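Probable L,D-transpeptidase 3 (Mycobacterium tuberculosis, PDB 6D4K) is a probable L,D-transpeptidase of the mycobacterial cell wall that does not form 3→3 peptidoglycan cross-links from tetrapeptide stems and may help attach proteins to peptidoglycan. Local coordinates at residues A[66-78]-A[88-102]. Residues are numbered along the deposited sequence; the frame is centred on the assembly and turned at random.
Sequences VEVKSTPAMTGKF and WVPDRFWPAHSTVEL
Val-68 and Trp-88 meet between the two sheets of the Ig-like domain: CG1 of the valine sits over the six-membered indole ring, 3.8 Å from its centroid, and CG2 touches Trp-88 CG at 3.6 Å. On the opposite indole face runs the backbone at Gly-76, with CA 3.4 Å above the plane. Trp-88 turns its CD1 edge onto the centre of the Phe-78 ring, an edge-to-face pair with planes at 65°. With Leu-102 CD1 against Val-68 CG1, both sheets contribute to one hydrophobic layer, which Val-45 of strand 45-49 extends.

Met-74 carries this layer toward Trp-94. Its CG leaves anti to the backbone N (chi1 175°) and packs against Trp-88 CH2 and Pro-90 CB; bends at the next two torsions then bring CE over the rim of the Trp-94 ring and SD over the guanidinium centre of Arg-92, 3.6 Å above its plane. Trp-94 NE1 donates to His-43 O, while Ser-70 OG lies in plane at the ring edge and donates to Pro-72 O.

Farther out, antiparallel hydrogen-bonded pairs join Thr-71 to Glu-101 and Lys-77 to Val-89, and a nearly straight bond from Asp-91 N to Thr-75 O (171°) continues the second pairing into the loop. Arg-92 NH2 donates in its own plane to a lone pair of Ala-73 O (2.9 Å). Asp-91 uses both carboxylate oxygens: OD2 accepts from Thr-75 OG1 on its anti side (2.6 Å), and OD1 takes Lys-77 NZ from above the plane in a salt bridge of 2.8 Å.

Met-74, packed between Trp-88, Pro-90 and Trp-94, thus holds the loop between strands 68-71 and 76-80 from inside, Arg-92 and Asp-91 from the surface. The Thr-75 hydroxyl and Lys-77 ammonium would together be expected to favour ionised Asp-91.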
# COMPACT_ATOMS: atom_id res chain seq x y z
N VAL A 66 9.23 -22.13 8.88
CA VAL A 66 7.98 -21.54 8.42
C VAL A 66 8.01 -21.36 6.90
O VAL A 66 7.35 -20.49 6.34
CB VAL A 66 7.65 -20.22 9.16
CG1 VAL A 66 7.60 -20.48 10.67
CG2 VAL A 66 8.66 -19.11 8.83
N GLU A 67 8.78 -22.21 6.23
CA GLU A 67 8.89 -22.23 4.78
C GLU A 67 7.53 -22.05 4.11
O GLU A 67 6.58 -22.78 4.42
CB GLU A 67 9.49 -23.59 4.38
CG GLU A 67 9.76 -23.75 2.89
CD GLU A 67 10.17 -25.17 2.52
OE1 GLU A 67 10.18 -26.05 3.40
OE2 GLU A 67 10.49 -25.40 1.33
N VAL A 68 7.43 -21.06 3.23
CA VAL A 68 6.15 -20.76 2.58
C VAL A 68 6.06 -21.52 1.26
O VAL A 68 6.90 -21.33 0.37
CB VAL A 68 5.99 -19.25 2.36
CG1 VAL A 68 4.68 -18.97 1.61
CG2 VAL A 68 6.05 -18.52 3.70
N LYS A 69 5.04 -22.36 1.13
CA LYS A 69 4.81 -23.13 -0.09
C LYS A 69 3.40 -22.83 -0.58
O LYS A 69 2.42 -23.23 0.06
CB LYS A 69 5.03 -24.63 0.14
CG LYS A 69 6.44 -24.97 0.62
CD LYS A 69 6.50 -26.34 1.26
CE LYS A 69 6.74 -27.44 0.23
NZ LYS A 69 8.15 -27.93 0.24
N SER A 70 3.30 -22.11 -1.68
CA SER A 70 2.02 -21.71 -2.24
C SER A 70 1.72 -22.49 -3.52
O SER A 70 2.60 -23.01 -4.21
CB SER A 70 2.01 -20.21 -2.55
OG SER A 70 3.04 -19.92 -3.50
N THR A 71 0.43 -22.56 -3.83
CA THR A 71 -0.04 -23.08 -5.10
C THR A 71 -0.96 -21.99 -5.66
O THR A 71 -1.98 -21.68 -5.06
CB THR A 71 -0.80 -24.40 -4.90
OG1 THR A 71 0.03 -25.33 -4.18
CG2 THR A 71 -1.19 -25.02 -6.23
N PRO A 72 -0.57 -21.35 -6.77
CA PRO A 72 0.60 -21.61 -7.61
C PRO A 72 1.92 -21.29 -6.91
O PRO A 72 1.93 -20.48 -5.98
CB PRO A 72 0.41 -20.62 -8.77
CG PRO A 72 -0.36 -19.50 -8.17
CD PRO A 72 -1.34 -20.19 -7.27
N ALA A 73 3.01 -21.90 -7.37
CA ALA A 73 4.31 -21.65 -6.77
C ALA A 73 4.68 -20.18 -6.91
O ALA A 73 4.34 -19.52 -7.90
CB ALA A 73 5.37 -22.52 -7.47
N MET A 74 5.38 -19.66 -5.91
CA MET A 74 5.75 -18.25 -5.84
C MET A 74 7.06 -18.18 -5.06
O MET A 74 7.19 -18.84 -4.02
CB MET A 74 4.66 -17.46 -5.10
CG MET A 74 5.00 -15.98 -4.87
SD MET A 74 5.07 -14.99 -6.37
CE MET A 74 3.32 -14.88 -6.75
N THR A 75 8.02 -17.41 -5.57
CA THR A 75 9.21 -17.07 -4.81
C THR A 75 8.97 -15.79 -4.00
O THR A 75 8.12 -14.96 -4.35
CB THR A 75 10.42 -16.90 -5.74
OG1 THR A 75 10.16 -15.81 -6.64
CG2 THR A 75 10.69 -18.18 -6.54
N GLY A 76 9.72 -15.64 -2.91
CA GLY A 76 9.58 -14.48 -2.06
C GLY A 76 10.75 -14.31 -1.12
O GLY A 76 11.74 -15.06 -1.17
N LYS A 77 10.65 -13.29 -0.27
CA LYS A 77 11.74 -12.95 0.63
C LYS A 77 11.18 -12.65 2.02
O LYS A 77 10.16 -11.98 2.15
CB LYS A 77 12.50 -11.71 0.12
CG LYS A 77 13.27 -11.94 -1.17
CD LYS A 77 13.69 -10.63 -1.81
CE LYS A 77 14.52 -10.87 -3.06
NZ LYS A 77 13.68 -11.46 -4.13
N PHE A 78 11.88 -13.11 3.05
CA PHE A 78 11.48 -12.86 4.43
C PHE A 78 12.00 -11.52 4.92
O PHE A 78 13.15 -11.15 4.67
CB PHE A 78 12.01 -13.96 5.35
CG PHE A 78 11.26 -15.26 5.27
CD1 PHE A 78 9.97 -15.38 5.78
CD2 PHE A 78 11.85 -16.38 4.70
CE1 PHE A 78 9.30 -16.59 5.72
CE2 PHE A 78 11.18 -17.59 4.63
CZ PHE A 78 9.90 -17.70 5.15
N TRP A 88 6.63 -12.72 4.64
CA TRP A 88 7.20 -13.27 3.41
C TRP A 88 6.57 -12.47 2.28
O TRP A 88 5.35 -12.52 2.08
CB TRP A 88 6.86 -14.75 3.35
CG TRP A 88 7.45 -15.50 2.21
CD1 TRP A 88 8.69 -16.10 2.16
CD2 TRP A 88 6.81 -15.82 0.97
NE1 TRP A 88 8.85 -16.76 0.95
CE2 TRP A 88 7.72 -16.59 0.21
CE3 TRP A 88 5.56 -15.50 0.42
CZ2 TRP A 88 7.39 -17.07 -1.06
CZ3 TRP A 88 5.25 -15.97 -0.84
CH2 TRP A 88 6.17 -16.75 -1.57
N VAL A 89 7.40 -11.72 1.57
CA VAL A 89 6.95 -10.79 0.53
C VAL A 89 7.08 -11.51 -0.81
O VAL A 89 8.21 -11.84 -1.21
CB VAL A 89 7.81 -9.52 0.55
CG1 VAL A 89 7.42 -8.58 -0.59
CG2 VAL A 89 7.71 -8.84 1.93
N PRO A 90 5.99 -11.77 -1.52
CA PRO A 90 6.10 -12.44 -2.82
C PRO A 90 6.86 -11.58 -3.82
O PRO A 90 6.70 -10.36 -3.86
CB PRO A 90 4.65 -12.66 -3.25
CG PRO A 90 3.87 -11.60 -2.51
CD PRO A 90 4.59 -11.44 -1.18
N ASP A 91 7.66 -12.24 -4.66
CA ASP A 91 8.42 -11.51 -5.66
C ASP A 91 7.55 -11.03 -6.82
O ASP A 91 7.97 -10.14 -7.58
CB ASP A 91 9.49 -12.43 -6.25
CG ASP A 91 10.63 -12.72 -5.29
OD1 ASP A 91 10.92 -11.91 -4.39
OD2 ASP A 91 11.29 -13.76 -5.51
N ARG A 92 6.38 -11.63 -6.99
CA ARG A 92 5.46 -11.32 -8.08
C ARG A 92 4.07 -11.17 -7.47
O ARG A 92 3.87 -11.50 -6.30
CB ARG A 92 5.45 -12.44 -9.14
CG ARG A 92 6.82 -13.09 -9.41
CD ARG A 92 6.71 -14.15 -10.48
NE ARG A 92 5.67 -15.14 -10.18
CZ ARG A 92 5.89 -16.34 -9.67
NH1 ARG A 92 7.13 -16.75 -9.38
NH2 ARG A 92 4.87 -17.16 -9.45
N PHE A 93 3.12 -10.68 -8.25
CA PHE A 93 1.75 -10.60 -7.79
C PHE A 93 1.09 -11.98 -7.85
O PHE A 93 1.33 -12.75 -8.79
CB PHE A 93 0.94 -9.64 -8.66
CG PHE A 93 1.46 -8.23 -8.67
CD1 PHE A 93 2.28 -7.77 -7.65
CD2 PHE A 93 1.15 -7.38 -9.72
CE1 PHE A 93 2.76 -6.46 -7.67
CE2 PHE A 93 1.63 -6.08 -9.75
CZ PHE A 93 2.45 -5.62 -8.72
N TRP A 94 0.27 -12.28 -6.85
CA TRP A 94 -0.61 -13.44 -6.92
C TRP A 94 -1.55 -13.27 -8.12
O TRP A 94 -1.90 -12.15 -8.48
CB TRP A 94 -1.47 -13.52 -5.65
CG TRP A 94 -0.71 -13.59 -4.38
CD1 TRP A 94 -0.68 -12.65 -3.39
CD2 TRP A 94 0.11 -14.68 -3.93
NE1 TRP A 94 0.13 -13.07 -2.36
CE2 TRP A 94 0.61 -14.32 -2.65
CE3 TRP A 94 0.45 -15.92 -4.46
CZ2 TRP A 94 1.47 -15.15 -1.92
CZ3 TRP A 94 1.30 -16.75 -3.74
CH2 TRP A 94 1.79 -16.36 -2.47
N PRO A 95 -2.03 -14.38 -8.69
CA PRO A 95 -3.10 -14.26 -9.70
C PRO A 95 -4.35 -13.69 -9.05
O PRO A 95 -4.67 -14.02 -7.90
CB PRO A 95 -3.31 -15.71 -10.17
CG PRO A 95 -2.86 -16.55 -9.03
CD PRO A 95 -1.75 -15.78 -8.33
N ALA A 96 -5.04 -12.82 -9.78
CA ALA A 96 -6.28 -12.22 -9.33
C ALA A 96 -7.42 -13.23 -9.40
O ALA A 96 -7.36 -14.24 -10.12
CB ALA A 96 -6.63 -11.01 -10.19
N HIS A 97 -8.49 -12.94 -8.65
CA HIS A 97 -9.74 -13.72 -8.73
C HIS A 97 -9.50 -15.22 -8.52
O HIS A 97 -10.14 -16.06 -9.15
CB HIS A 97 -10.46 -13.47 -10.05
CG HIS A 97 -10.73 -12.03 -10.32
ND1 HIS A 97 -11.69 -11.33 -9.63
CD2 HIS A 97 -10.20 -11.17 -11.22
CE1 HIS A 97 -11.73 -10.09 -10.08
NE2 HIS A 97 -10.85 -9.97 -11.05
N SER A 98 -8.58 -15.55 -7.62
CA SER A 98 -8.14 -16.93 -7.48
C SER A 98 -8.19 -17.37 -6.02
O SER A 98 -8.28 -16.56 -5.10
CB SER A 98 -6.69 -17.08 -7.95
OG SER A 98 -6.58 -16.77 -9.33
N THR A 99 -8.10 -18.68 -5.84
CA THR A 99 -7.84 -19.28 -4.53
C THR A 99 -6.37 -19.69 -4.51
O THR A 99 -5.93 -20.46 -5.36
CB THR A 99 -8.74 -20.49 -4.30
OG1 THR A 99 -10.11 -20.07 -4.30
CG2 THR A 99 -8.42 -21.16 -2.97
N VAL A 100 -5.61 -19.15 -3.57
CA VAL A 100 -4.21 -19.49 -3.39
C VAL A 100 -4.12 -20.47 -2.23
O VAL A 100 -4.61 -20.19 -1.13
CB VAL A 100 -3.36 -18.24 -3.10
CG1 VAL A 100 -1.91 -18.64 -2.84
CG2 VAL A 100 -3.44 -17.24 -4.26
N GLU A 101 -3.55 -21.65 -2.49
CA GLU A 101 -3.28 -22.58 -1.41
C GLU A 101 -1.97 -22.20 -0.74
O GLU A 101 -1.00 -21.82 -1.40
CB GLU A 101 -3.20 -24.01 -1.93
CG GLU A 101 -4.46 -24.45 -2.64
CD GLU A 101 -4.44 -25.93 -2.97
OE1 GLU A 101 -4.23 -26.74 -2.04
OE2 GLU A 101 -4.62 -26.28 -4.16
N LEU A 102 -1.93 -22.32 0.57
CA LEU A 102 -0.80 -21.84 1.34
C LEU A 102 -0.42 -22.89 2.38
O LEU A 102 -1.28 -23.37 3.13
CB LEU A 102 -1.18 -20.52 2.01
CG LEU A 102 -0.11 -19.73 2.73
CD1 LEU A 102 1.02 -19.36 1.78
CD2 LEU A 102 -0.74 -18.49 3.28
O HOH W 1 -4.41 -22.49 -5.96
O HOH W 2 9.56 -15.51 -9.40
O HOH W 3 13.11 -14.77 -3.78